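Local coordinates for protein malonyl CoA reductase (malonate semialdehyde-forming) (Sulfolobus tokodaii, PDB 2EP5) that probably catalyses the NADPH-dependent reduction of malonyl-CoA to malonate semialdehyde (3-oxopropanoate), as a member of the aspartate-semialdehyde dehydrogenase family, at residues 256-259 and 260-264; 291-295 and 296-300; 70-73 and 74-78; 95-99 and 100-104. All coordinates share one frame; numbering follows the deposited sequence.

Contact 1 of 4, residues 256-259 and 260-264; sequences INIE and EIKKT
Asn-257 OD1 accepts the backbone N-H of Glu-260 at 2.9 Å, the capping bond of an N-cap residue in front of helix 258-266. The N-H points almost straight at the oxygen (156°) but arrives from above the plane of the amide carbonyl, 52° out of it. With CG anti to the backbone N (chi1 -175°), the short Asn-257 side chain reaches forward over the first turn, and its CG also rests 3.6 Å from Glu-260 CB. Asparagine suits this place because a compact side chain supplies an acceptor that the opening turn of a helix lacks. The main chain then settles into helical bonds, beginning with Ile-261 N to Asn-257 O (3.1 Å). On the outer surface Glu-259 bends at chi2 and meets the extended Lys-262 in a salt bridge, Glu-259 OE2 to Lys-262 NZ 3.3 Å, on the syn side of the carboxylate. One residue on, Glu-260 OE1 pairs weakly with Lys-263 NZ. Acidic residues this close to the N-terminus probably also gain from the helix dipole. The inner side is apolar: Ile-256 CG2 presses against Ile-261 CD1 at 3.3 Å, tight for two methyl groups. Both isoleucines lean on Leu-320 of strand 319-326, while Ile-258 reaches Ile-313 and His-315 of strand 308-316, which lays this amphipathic helix start against the mixed sheet.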
loop_
_atom_site.group_PDB
_atom_site.type_symbol
_atom_site.label_atom_id
_atom_site.label_comp_id
_atom_site.label_asym_id
_atom_site.label_seq_id
_atom_site.Cartn_x
_atom_site.Cartn_y
_atom_site.Cartn_z
ATOM N N ILE A 256 32.481 -5.352 -24.922
ATOM C CA ILE A 256 31.269 -4.555 -24.893
ATOM C C ILE A 256 31.541 -3.060 -24.795
ATOM O O ILE A 256 32.184 -2.597 -23.857
ATOM C CB ILE A 256 30.374 -4.984 -23.707
ATOM C CG1 ILE A 256 29.852 -6.404 -23.943
ATOM C CG2 ILE A 256 29.226 -4.007 -23.539
ATOM C CD1 ILE A 256 29.175 -7.034 -22.744
ATOM N N ASN A 257 31.050 -2.318 -25.785
ATOM C CA ASN A 257 31.193 -0.865 -25.825
ATOM C C ASN A 257 29.919 -0.297 -25.201
ATOM O O ASN A 257 28.890 -0.154 -25.869
ATOM C CB ASN A 257 31.316 -0.377 -27.272
ATOM C CG ASN A 257 31.582 1.120 -27.362
ATOM O OD1 ASN A 257 30.948 1.919 -26.672
ATOM N ND2 ASN A 257 32.520 1.508 -28.223
ATOM N N ILE A 258 29.991 0.022 -23.916
ATOM C CA ILE A 258 28.838 0.537 -23.194
ATOM C C ILE A 258 28.109 1.697 -23.882
ATOM O O ILE A 258 26.885 1.680 -23.990
ATOM C CB ILE A 258 29.245 0.957 -21.767
ATOM C CG1 ILE A 258 28.029 0.918 -20.849
ATOM C CG2 ILE A 258 29.886 2.334 -21.778
ATOM C CD1 ILE A 258 27.595 -0.491 -20.507
ATOM N N GLU A 259 28.856 2.691 -24.358
ATOM C CA GLU A 259 28.257 3.845 -25.011
ATOM C C GLU A 259 27.590 3.501 -26.341
ATOM O O GLU A 259 26.552 4.069 -26.683
ATOM C CB GLU A 259 29.304 4.947 -25.223
ATOM C CG GLU A 259 29.863 5.554 -23.932
ATOM C CD GLU A 259 28.784 6.151 -23.030
ATOM O OE1 GLU A 259 28.065 7.073 -23.478
ATOM O OE2 GLU A 259 28.652 5.697 -21.872
ATOM N N GLU A 260 28.178 2.583 -27.097
ATOM C CA GLU A 260 27.583 2.200 -28.373
ATOM C C GLU A 260 26.245 1.511 -28.104
ATOM O O GLU A 260 25.284 1.683 -28.854
ATOM C CB GLU A 260 28.507 1.258 -29.148
ATOM C CG GLU A 260 27.982 0.905 -30.539
ATOM C CD GLU A 260 28.052 2.076 -31.520
ATOM O OE1 GLU A 260 27.691 3.212 -31.136
ATOM O OE2 GLU A 260 28.459 1.858 -32.683
ATOM N N ILE A 261 26.193 0.735 -27.024
ATOM C CA ILE A 261 24.976 0.034 -26.635
ATOM C C ILE A 261 23.859 1.037 -26.314
ATOM O O ILE A 261 22.733 0.895 -26.789
ATOM C CB ILE A 261 25.236 -0.891 -25.411
ATOM C CG1 ILE A 261 25.965 -2.155 -25.877
ATOM C CG2 ILE A 261 23.925 -1.248 -24.711
ATOM C CD1 ILE A 261 26.284 -3.123 -24.767
ATOM N N LYS A 262 24.175 2.049 -25.513
ATOM C CA LYS A 262 23.184 3.060 -25.169
ATOM C C LYS A 262 22.694 3.721 -26.455
ATOM O O LYS A 262 21.500 3.974 -26.629
ATOM C CB LYS A 262 23.793 4.120 -24.244
ATOM C CG LYS A 262 24.140 3.621 -22.851
ATOM C CD LYS A 262 24.811 4.717 -22.040
ATOM C CE LYS A 262 25.213 4.232 -20.662
ATOM N NZ LYS A 262 26.057 5.243 -19.946
ATOM N N LYS A 263 23.631 3.992 -27.355
ATOM C CA LYS A 263 23.301 4.613 -28.626
ATOM C C LYS A 263 22.397 3.710 -29.470
ATOM O O LYS A 263 21.398 4.165 -30.028
ATOM C CB LYS A 263 24.583 4.930 -29.402
ATOM C CG LYS A 263 24.349 5.600 -30.753
ATOM C CD LYS A 263 25.638 5.701 -31.582
ATOM C CE LYS A 263 26.697 6.566 -30.904
ATOM N NZ LYS A 263 27.977 6.584 -31.676
ATOM N N THR A 264 22.746 2.430 -29.552
ATOM C CA THR A 264 21.976 1.473 -30.340
ATOM C C THR A 264 20.530 1.353 -29.857
ATOM O O THR A 264 19.603 1.293 -30.665
ATOM C CB THR A 264 22.643 0.064 -30.317
ATOM O OG1 THR A 264 23.977 0.154 -30.841
ATOM C CG2 THR A 264 21.846 -0.924 -31.159
#

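Contact 2 of 4, residues 291-295 and 296-300; sequences EDRPQ and PIIDV
Arg-293 and Asp-299 form the tight part of this turn, a side-on, two-pronged salt bridge. Arg-293 NE donates to Asp-299 OD2 at 2.8 Å and Arg-293 NH2 to Asp-299 OD1 at 2.6 Å, each on a syn lone pair, with guanidinium and carboxylate only 2° from coplanar. Bends at chi2 and chi3 fold the arginine back, presenting this edge to the acid. The anti lone pair of Asp-299 OD2 is taken by the backbone N of Gln-295 (3.1 Å), so three donors hold a buried carboxylate. Beside it lies Pro-294, which follows a cis peptide bond and packs on Val-323 and Leu-325 of strand 319-326. Gln-295, the N-cap residue of helix 296-299, offers its carbonyl O to both Asp-299 N (2.8 Å) and Ile-298 N (3.0 Å). Its side-chain NE2 returns to Asp-292 O, whereas OE1 reaches Asn-196 of the second subunit. The exposed Ile-298 side chain is held by van der Waals contact alone: CG2 lies over one guanidinium face, 3.4 Å from Arg-293 NH2, and CD1 sits more loosely, 3.9 Å from Gln-295 CD. An asparagine at Asp-299 would probably leave the Arg-293 charge without its mate and weaken the tie between loop and helix. Buried beside a cation and gripped by three N-H groups, the carboxylate is likely to stay ionised, and the pair probably ties the loop to helix 296-299.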
loop_
_atom_site.group_PDB
_atom_site.type_symbol
_atom_site.label_atom_id
_atom_site.label_comp_id
_atom_site.label_asym_id
_atom_site.label_seq_id
_atom_site.Cartn_x
_atom_site.Cartn_y
_atom_site.Cartn_z
ATOM N N GLU A 291 20.543 7.454 -12.587
ATOM C CA GLU A 291 20.712 6.174 -11.916
ATOM C C GLU A 291 19.492 5.595 -11.196
ATOM O O GLU A 291 19.466 4.406 -10.911
ATOM C CB GLU A 291 21.887 6.267 -10.936
ATOM C CG GLU A 291 22.710 4.986 -10.823
ATOM C CD GLU A 291 23.246 4.512 -12.169
ATOM O OE1 GLU A 291 23.792 5.351 -12.923
ATOM O OE2 GLU A 291 23.123 3.305 -12.471
ATOM N N ASP A 292 18.485 6.410 -10.898
ATOM C CA ASP A 292 17.308 5.888 -10.198
ATOM C C ASP A 292 16.104 5.682 -11.113
ATOM O O ASP A 292 14.955 5.773 -10.675
ATOM C CB ASP A 292 16.927 6.816 -9.042
ATOM C CG ASP A 292 16.410 8.152 -9.518
ATOM O OD1 ASP A 292 16.687 8.516 -10.684
ATOM O OD2 ASP A 292 15.736 8.839 -8.719
ATOM N N ARG A 293 16.383 5.399 -12.383
ATOM C CA ARG A 293 15.344 5.167 -13.374
ATOM C C ARG A 293 15.649 3.859 -14.111
ATOM O O ARG A 293 16.808 3.436 -14.179
ATOM C CB ARG A 293 15.296 6.341 -14.356
ATOM C CG ARG A 293 15.006 7.675 -13.687
ATOM C CD ARG A 293 13.537 7.833 -13.291
ATOM N NE ARG A 293 12.693 8.110 -14.450
ATOM C CZ ARG A 293 12.796 9.205 -15.202
ATOM N NH1 ARG A 293 13.704 10.126 -14.910
ATOM N NH2 ARG A 293 12.001 9.377 -16.253
ATOM N N PRO A 294 14.618 3.207 -14.686
ATOM C CA PRO A 294 13.205 3.608 -14.697
ATOM C C PRO A 294 12.429 3.281 -13.424
ATOM O O PRO A 294 12.846 2.451 -12.617
ATOM C CB PRO A 294 12.652 2.844 -15.882
ATOM C CG PRO A 294 13.372 1.514 -15.729
ATOM C CD PRO A 294 14.801 1.941 -15.425
ATOM N N GLN A 295 11.291 3.948 -13.269
ATOM C CA GLN A 295 10.400 3.746 -12.137
ATOM C C GLN A 295 8.971 3.697 -12.666
ATOM O O GLN A 295 8.568 4.536 -13.467
ATOM C CB GLN A 295 10.502 4.901 -11.134
ATOM C CG GLN A 295 11.735 4.917 -10.258
ATOM C CD GLN A 295 11.688 6.061 -9.266
ATOM O OE1 GLN A 295 10.700 6.229 -8.560
ATOM N NE2 GLN A 295 12.756 6.855 -9.210
ATOM N N PRO A 296 8.191 2.705 -12.227
ATOM C CA PRO A 296 6.802 2.555 -12.656
ATOM C C PRO A 296 5.982 3.852 -12.675
ATOM O O PRO A 296 5.432 4.221 -13.713
ATOM C CB PRO A 296 6.256 1.548 -11.656
ATOM C CG PRO A 296 7.418 0.633 -11.490
ATOM C CD PRO A 296 8.587 1.589 -11.349
ATOM N N ILE A 297 5.911 4.551 -11.540
ATOM C CA ILE A 297 5.108 5.772 -11.465
ATOM C C ILE A 297 5.560 6.931 -12.349
ATOM O O ILE A 297 4.798 7.869 -12.570
ATOM C CB ILE A 297 4.968 6.290 -10.004
ATOM C CG1 ILE A 297 6.322 6.732 -9.452
ATOM C CG2 ILE A 297 4.373 5.205 -9.133
ATOM C CD1 ILE A 297 6.241 7.327 -8.049
ATOM N N ILE A 298 6.780 6.865 -12.868
ATOM C CA ILE A 298 7.290 7.934 -13.720
ATOM C C ILE A 298 7.335 7.580 -15.198
ATOM O O ILE A 298 6.955 8.385 -16.043
ATOM C CB ILE A 298 8.739 8.339 -13.344
ATOM C CG1 ILE A 298 8.812 8.819 -11.893
ATOM C CG2 ILE A 298 9.236 9.432 -14.297
ATOM C CD1 ILE A 298 10.238 9.022 -11.416
ATOM N N ASP A 299 7.792 6.370 -15.504
ATOM C CA ASP A 299 7.973 5.944 -16.884
ATOM C C ASP A 299 6.994 4.954 -17.504
ATOM O O ASP A 299 7.025 4.736 -18.711
ATOM C CB ASP A 299 9.392 5.394 -17.023
ATOM C CG ASP A 299 10.445 6.380 -16.550
ATOM O OD1 ASP A 299 10.570 7.452 -17.180
ATOM O OD2 ASP A 299 11.140 6.086 -15.549
ATOM N N VAL A 300 6.126 4.354 -16.702
ATOM C CA VAL A 300 5.179 3.378 -17.232
ATOM C C VAL A 300 4.354 3.867 -18.422
ATOM O O VAL A 300 4.074 3.100 -19.341
ATOM C CB VAL A 300 4.204 2.887 -16.135
ATOM C CG1 VAL A 300 3.149 3.941 -15.849
ATOM C CG2 VAL A 300 3.558 1.581 -16.568
#

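Contact 3 of 4, residues 70-73 and 74-78; sequences TNYE and DHKDV
Tyr-72 O accepts His-75 N at 2.8 Å and Asn-71 O accepts Asp-74 N at 3.0 Å, two i-to-i+3 bonds that wind a short 3-10 turn, after which a type I beta turn runs from His-75 to Val-78. The imidazole of His-75 adds a second donor to Asn-71 O: His-75 ND1 approaches at 3.1 Å from the opposite face of the carbonyl plane to Asp-74 N, and the oxygen lies at the ring edge, only 5° out of the ring plane. Histidine suits the place because its ring packs on Ser-8 and Leu-10 of strand 5-10 while its ND1-H still serves the turn. The turn belongs to the link between strands 67-68 and 80-83 of the parallel Rossmann-type sheet, where the chain crosses from one edge of the sheet to the far side of strand 5-10. At the surface, Lys-76 lays CG over one face of the Tyr-72 ring in a CH-pi contact, 4.0 Å from the ring centroid, and bends at chi3 and chi4 to bring CE 3.6 Å from Tyr-72 OH. Glu-73 runs alongside this lysine, Glu-73 OE1 to Lys-76 CD at 3.5 Å, though their charged ends do not meet. Tyr-72 itself packs on Asn-100, and Asp-74 OD2 bonds to Ser-69.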
loop_
_atom_site.group_PDB
_atom_site.type_symbol
_atom_site.label_atom_id
_atom_site.label_comp_id
_atom_site.label_asym_id
_atom_site.label_seq_id
_atom_site.Cartn_x
_atom_site.Cartn_y
_atom_site.Cartn_z
ATOM N N THR A 70 -18.588 -16.206 -29.073
ATOM C CA THR A 70 -17.238 -16.414 -29.580
ATOM C C THR A 70 -17.261 -17.347 -30.798
ATOM O O THR A 70 -16.215 -17.736 -31.311
ATOM C CB THR A 70 -16.348 -17.035 -28.482
ATOM O OG1 THR A 70 -16.956 -18.238 -27.995
ATOM C CG2 THR A 70 -16.193 -16.070 -27.325
ATOM N N ASN A 71 -18.463 -17.682 -31.263
ATOM C CA ASN A 71 -18.623 -18.591 -32.392
ATOM C C ASN A 71 -18.542 -17.952 -33.775
ATOM O O ASN A 71 -18.869 -16.782 -33.958
ATOM C CB ASN A 71 -19.935 -19.359 -32.234
ATOM C CG ASN A 71 -19.935 -20.249 -31.000
ATOM O OD1 ASN A 71 -20.929 -20.329 -30.271
ATOM N ND2 ASN A 71 -18.815 -20.926 -30.760
ATOM N N TYR A 72 -18.095 -18.747 -34.745
ATOM C CA TYR A 72 -17.932 -18.306 -36.125
ATOM C C TYR A 72 -19.091 -17.493 -36.701
ATOM O O TYR A 72 -18.878 -16.433 -37.281
ATOM C CB TYR A 72 -17.685 -19.513 -37.027
ATOM C CG TYR A 72 -17.665 -19.153 -38.496
ATOM C CD1 TYR A 72 -16.658 -18.347 -39.021
ATOM C CD2 TYR A 72 -18.670 -19.584 -39.349
ATOM C CE1 TYR A 72 -16.655 -17.974 -40.364
ATOM C CE2 TYR A 72 -18.682 -19.218 -40.693
ATOM C CZ TYR A 72 -17.671 -18.410 -41.196
ATOM O OH TYR A 72 -17.694 -18.019 -42.521
ATOM N N GLU A 73 -20.311 -18.000 -36.559
ATOM C CA GLU A 73 -21.484 -17.305 -37.087
ATOM C C GLU A 73 -21.563 -15.825 -36.707
ATOM O O GLU A 73 -22.006 -15.006 -37.505
ATOM C CB GLU A 73 -22.774 -18.014 -36.648
ATOM C CG GLU A 73 -23.010 -19.362 -37.314
ATOM C CD GLU A 73 -23.025 -19.273 -38.832
ATOM O OE1 GLU A 73 -23.831 -18.493 -39.379
ATOM O OE2 GLU A 73 -22.234 -19.984 -39.486
ATOM N N ASP A 74 -21.135 -15.474 -35.497
ATOM C CA ASP A 74 -21.197 -14.077 -35.068
ATOM C C ASP A 74 -20.048 -13.198 -35.552
ATOM O O ASP A 74 -20.004 -12.012 -35.237
ATOM C CB ASP A 74 -21.275 -13.987 -33.544
ATOM C CG ASP A 74 -22.627 -14.389 -33.005
ATOM O OD1 ASP A 74 -23.648 -13.970 -33.593
ATOM O OD2 ASP A 74 -22.671 -15.108 -31.985
ATOM N N HIS A 75 -19.123 -13.763 -36.316
ATOM C CA HIS A 75 -17.997 -12.974 -36.796
ATOM C C HIS A 75 -17.754 -13.114 -38.291
ATOM O O HIS A 75 -16.667 -12.811 -38.782
ATOM C CB HIS A 75 -16.729 -13.359 -36.034
ATOM C CG HIS A 75 -16.825 -13.144 -34.555
ATOM N ND1 HIS A 75 -17.509 -14.001 -33.718
ATOM C CD2 HIS A 75 -16.350 -12.150 -33.768
ATOM C CE1 HIS A 75 -17.451 -13.543 -32.480
ATOM N NE2 HIS A 75 -16.753 -12.420 -32.484
ATOM N N LYS A 76 -18.779 -13.552 -39.013
ATOM C CA LYS A 76 -18.671 -13.745 -40.452
ATOM C C LYS A 76 -18.370 -12.463 -41.229
ATOM O O LYS A 76 -17.561 -12.478 -42.163
ATOM C CB LYS A 76 -19.951 -14.398 -40.989
ATOM C CG LYS A 76 -20.225 -15.775 -40.393
ATOM C CD LYS A 76 -21.438 -16.458 -41.025
ATOM C CE LYS A 76 -21.116 -17.049 -42.395
ATOM N NZ LYS A 76 -20.704 -16.027 -43.401
ATOM N N ASP A 77 -19.005 -11.357 -40.850
ATOM C CA ASP A 77 -18.769 -10.104 -41.559
ATOM C C ASP A 77 -17.529 -9.338 -41.096
ATOM O O ASP A 77 -17.194 -8.301 -41.670
ATOM C CB ASP A 77 -19.991 -9.186 -41.463
ATOM C CG ASP A 77 -20.412 -8.913 -40.033
ATOM O OD1 ASP A 77 -19.529 -8.790 -39.157
ATOM O OD2 ASP A 77 -21.632 -8.804 -39.787
ATOM N N VAL A 78 -16.839 -9.841 -40.075
ATOM C CA VAL A 78 -15.653 -9.147 -39.583
ATOM C C VAL A 78 -14.425 -9.420 -40.444
ATOM O O VAL A 78 -14.222 -10.536 -40.915
ATOM C CB VAL A 78 -15.323 -9.543 -38.123
ATOM C CG1 VAL A 78 -14.163 -8.706 -37.615
ATOM C CG2 VAL A 78 -16.544 -9.347 -37.236
HETATM O O HOH W 1 -21.872 -12.473 -38.686
#

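Contact 4 of 4, residues 95-99 and 100-104; sequences LELVK and NGKIV
Leu-97 O and Val-98 O receive the two main-chain bonds of a Schellman motif that ends helix 87-99: Lys-102 N to Leu-97 O at 3.0 Å, and Gly-101 N to Val-98 O at 3.1 Å. Gly-101 takes the C-prime position with positive phi (98°), where a side chain would jam against the preceding carbonyl oxygen. A second polar group surrounds Glu-96 O. Asn-100 gives it the helical N-H at 3.1 Å and, less well aligned, a weak bond from side-chain ND2 at 2.8 Å. A chi1 of -80° sets the Asn-100 amide beside its own backbone N, facing the helix end. An alanine here would take away the amide, and is likely to leave Glu-96 O with one donor fewer and the last turn less firmly closed. The apolar contacts lie on the inner side, where Val-104 CG2 meets Val-98 CG2 at 3.7 Å and Leu-97 CB at 4.0 Å; branched valine suits the strand and packs against the underside of the helix. Lys-102 adds its aliphatic part, Lys-102 CB 4.1 Å from Leu-97 CB, while its NZ turns away to Val-78 O and His-75 O. In this beta-alpha-beta unit, then, polar bonds satisfy carbonyls that the ending helix would leave bare, while the side-chain contact between helix and strand 103-106 is hydrocarbon.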
loop_
_atom_site.group_PDB
_atom_site.type_symbol
_atom_site.label_atom_id
_atom_site.label_comp_id
_atom_site.label_asym_id
_atom_site.label_seq_id
_atom_site.Cartn_x
_atom_site.Cartn_y
_atom_site.Cartn_z
ATOM N N LEU A 95 -9.337 -21.812 -32.282
ATOM C CA LEU A 95 -9.107 -22.861 -33.270
ATOM C C LEU A 95 -10.301 -23.013 -34.198
ATOM O O LEU A 95 -10.136 -23.112 -35.418
ATOM C CB LEU A 95 -8.819 -24.199 -32.582
ATOM C CG LEU A 95 -8.536 -25.404 -33.484
ATOM C CD1 LEU A 95 -7.388 -25.090 -34.452
ATOM C CD2 LEU A 95 -8.189 -26.603 -32.613
ATOM N N GLU A 96 -11.502 -23.027 -33.617
ATOM C CA GLU A 96 -12.719 -23.163 -34.407
ATOM C C GLU A 96 -12.908 -22.017 -35.377
ATOM O O GLU A 96 -13.349 -22.231 -36.512
ATOM C CB GLU A 96 -13.951 -23.277 -33.504
ATOM C CG GLU A 96 -14.243 -24.702 -33.089
ATOM C CD GLU A 96 -14.228 -25.662 -34.278
ATOM O OE1 GLU A 96 -15.082 -25.508 -35.185
ATOM O OE2 GLU A 96 -13.354 -26.560 -34.307
ATOM N N LEU A 97 -12.575 -20.805 -34.931
ATOM C CA LEU A 97 -12.704 -19.621 -35.774
ATOM C C LEU A 97 -11.767 -19.709 -36.972
ATOM O O LEU A 97 -12.182 -19.480 -38.109
ATOM C CB LEU A 97 -12.405 -18.343 -34.973
ATOM C CG LEU A 97 -13.464 -17.935 -33.944
ATOM C CD1 LEU A 97 -12.972 -16.735 -33.130
ATOM C CD2 LEU A 97 -14.774 -17.619 -34.659
ATOM N N VAL A 98 -10.507 -20.048 -36.709
ATOM C CA VAL A 98 -9.506 -20.172 -37.763
ATOM C C VAL A 98 -9.852 -21.308 -38.723
ATOM O O VAL A 98 -9.565 -21.223 -39.916
ATOM C CB VAL A 98 -8.098 -20.411 -37.169
ATOM C CG1 VAL A 98 -7.119 -20.814 -38.268
ATOM C CG2 VAL A 98 -7.611 -19.146 -36.497
ATOM N N LYS A 99 -10.460 -22.371 -38.204
ATOM C CA LYS A 99 -10.854 -23.492 -39.050
ATOM C C LYS A 99 -11.984 -23.057 -39.986
ATOM O O LYS A 99 -12.106 -23.555 -41.104
ATOM C CB LYS A 99 -11.324 -24.673 -38.202
ATOM C CG LYS A 99 -10.209 -25.502 -37.605
ATOM C CD LYS A 99 -10.781 -26.692 -36.852
ATOM C CE LYS A 99 -9.687 -27.606 -36.325
ATOM N NZ LYS A 99 -10.267 -28.783 -35.616
ATOM N N ASN A 100 -12.811 -22.125 -39.522
ATOM C CA ASN A 100 -13.915 -21.638 -40.336
ATOM C C ASN A 100 -13.484 -20.536 -41.287
ATOM O O ASN A 100 -14.318 -19.941 -41.958
ATOM C CB ASN A 100 -15.055 -21.141 -39.449
ATOM C CG ASN A 100 -15.917 -22.269 -38.928
ATOM O OD1 ASN A 100 -16.585 -22.957 -39.701
ATOM N ND2 ASN A 100 -15.906 -22.473 -37.617
ATOM N N GLY A 101 -12.186 -20.260 -41.339
ATOM C CA GLY A 101 -11.686 -19.242 -42.249
ATOM C C GLY A 101 -11.427 -17.846 -41.703
ATOM O O GLY A 101 -11.021 -16.959 -42.451
ATOM N N LYS A 102 -11.652 -17.631 -40.415
ATOM C CA LYS A 102 -11.426 -16.311 -39.827
ATOM C C LYS A 102 -9.950 -15.991 -39.633
ATOM O O LYS A 102 -9.144 -16.888 -39.376
ATOM C CB LYS A 102 -12.120 -16.209 -38.466
ATOM C CG LYS A 102 -13.640 -16.258 -38.517
ATOM C CD LYS A 102 -14.256 -14.894 -38.809
ATOM C CE LYS A 102 -13.917 -14.380 -40.190
ATOM N NZ LYS A 102 -14.523 -13.049 -40.420
ATOM N N ILE A 103 -9.601 -14.713 -39.778
ATOM C CA ILE A 103 -8.231 -14.259 -39.536
ATOM C C ILE A 103 -8.226 -13.835 -38.057
ATOM O O ILE A 103 -8.931 -12.899 -37.668
ATOM C CB ILE A 103 -7.862 -13.032 -40.392
ATOM C CG1 ILE A 103 -7.825 -13.414 -41.877
ATOM C CG2 ILE A 103 -6.510 -12.487 -39.945
ATOM C CD1 ILE A 103 -7.462 -12.266 -42.790
ATOM N N VAL A 104 -7.445 -14.536 -37.237
ATOM C CA VAL A 104 -7.384 -14.247 -35.809
ATOM C C VAL A 104 -6.012 -13.778 -35.336
ATOM O O VAL A 104 -4.993 -14.400 -35.655
ATOM C CB VAL A 104 -7.762 -15.501 -34.976
ATOM C CG1 VAL A 104 -7.735 -15.177 -33.490
ATOM C CG2 VAL A 104 -9.131 -16.014 -35.387
#

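In the fold
Contacts 3 and 4 sit together in the Rossmann-type NAD-binding part, their centres about 9 Å apart, and touch through Tyr-72 with Asn-100 and through the Lys-102 amine. Contacts 1 and 2 belong to the dimerisation part, about 41 to 49 Å from the other pair between centres, and both lean on strands 308-316 and 319-326 of the mixed sheet. Contacts 1 and 3 are surface features, with exposed charged residues; contacts 2 and 4 are partly buried. A helix begins in 1 and 2 and ends in 4, whereas 3 is a turn. Contact 2 alone pairs a buried carboxylate with an arginine and meets other subunits; contact 4 buries valine and leucine instead.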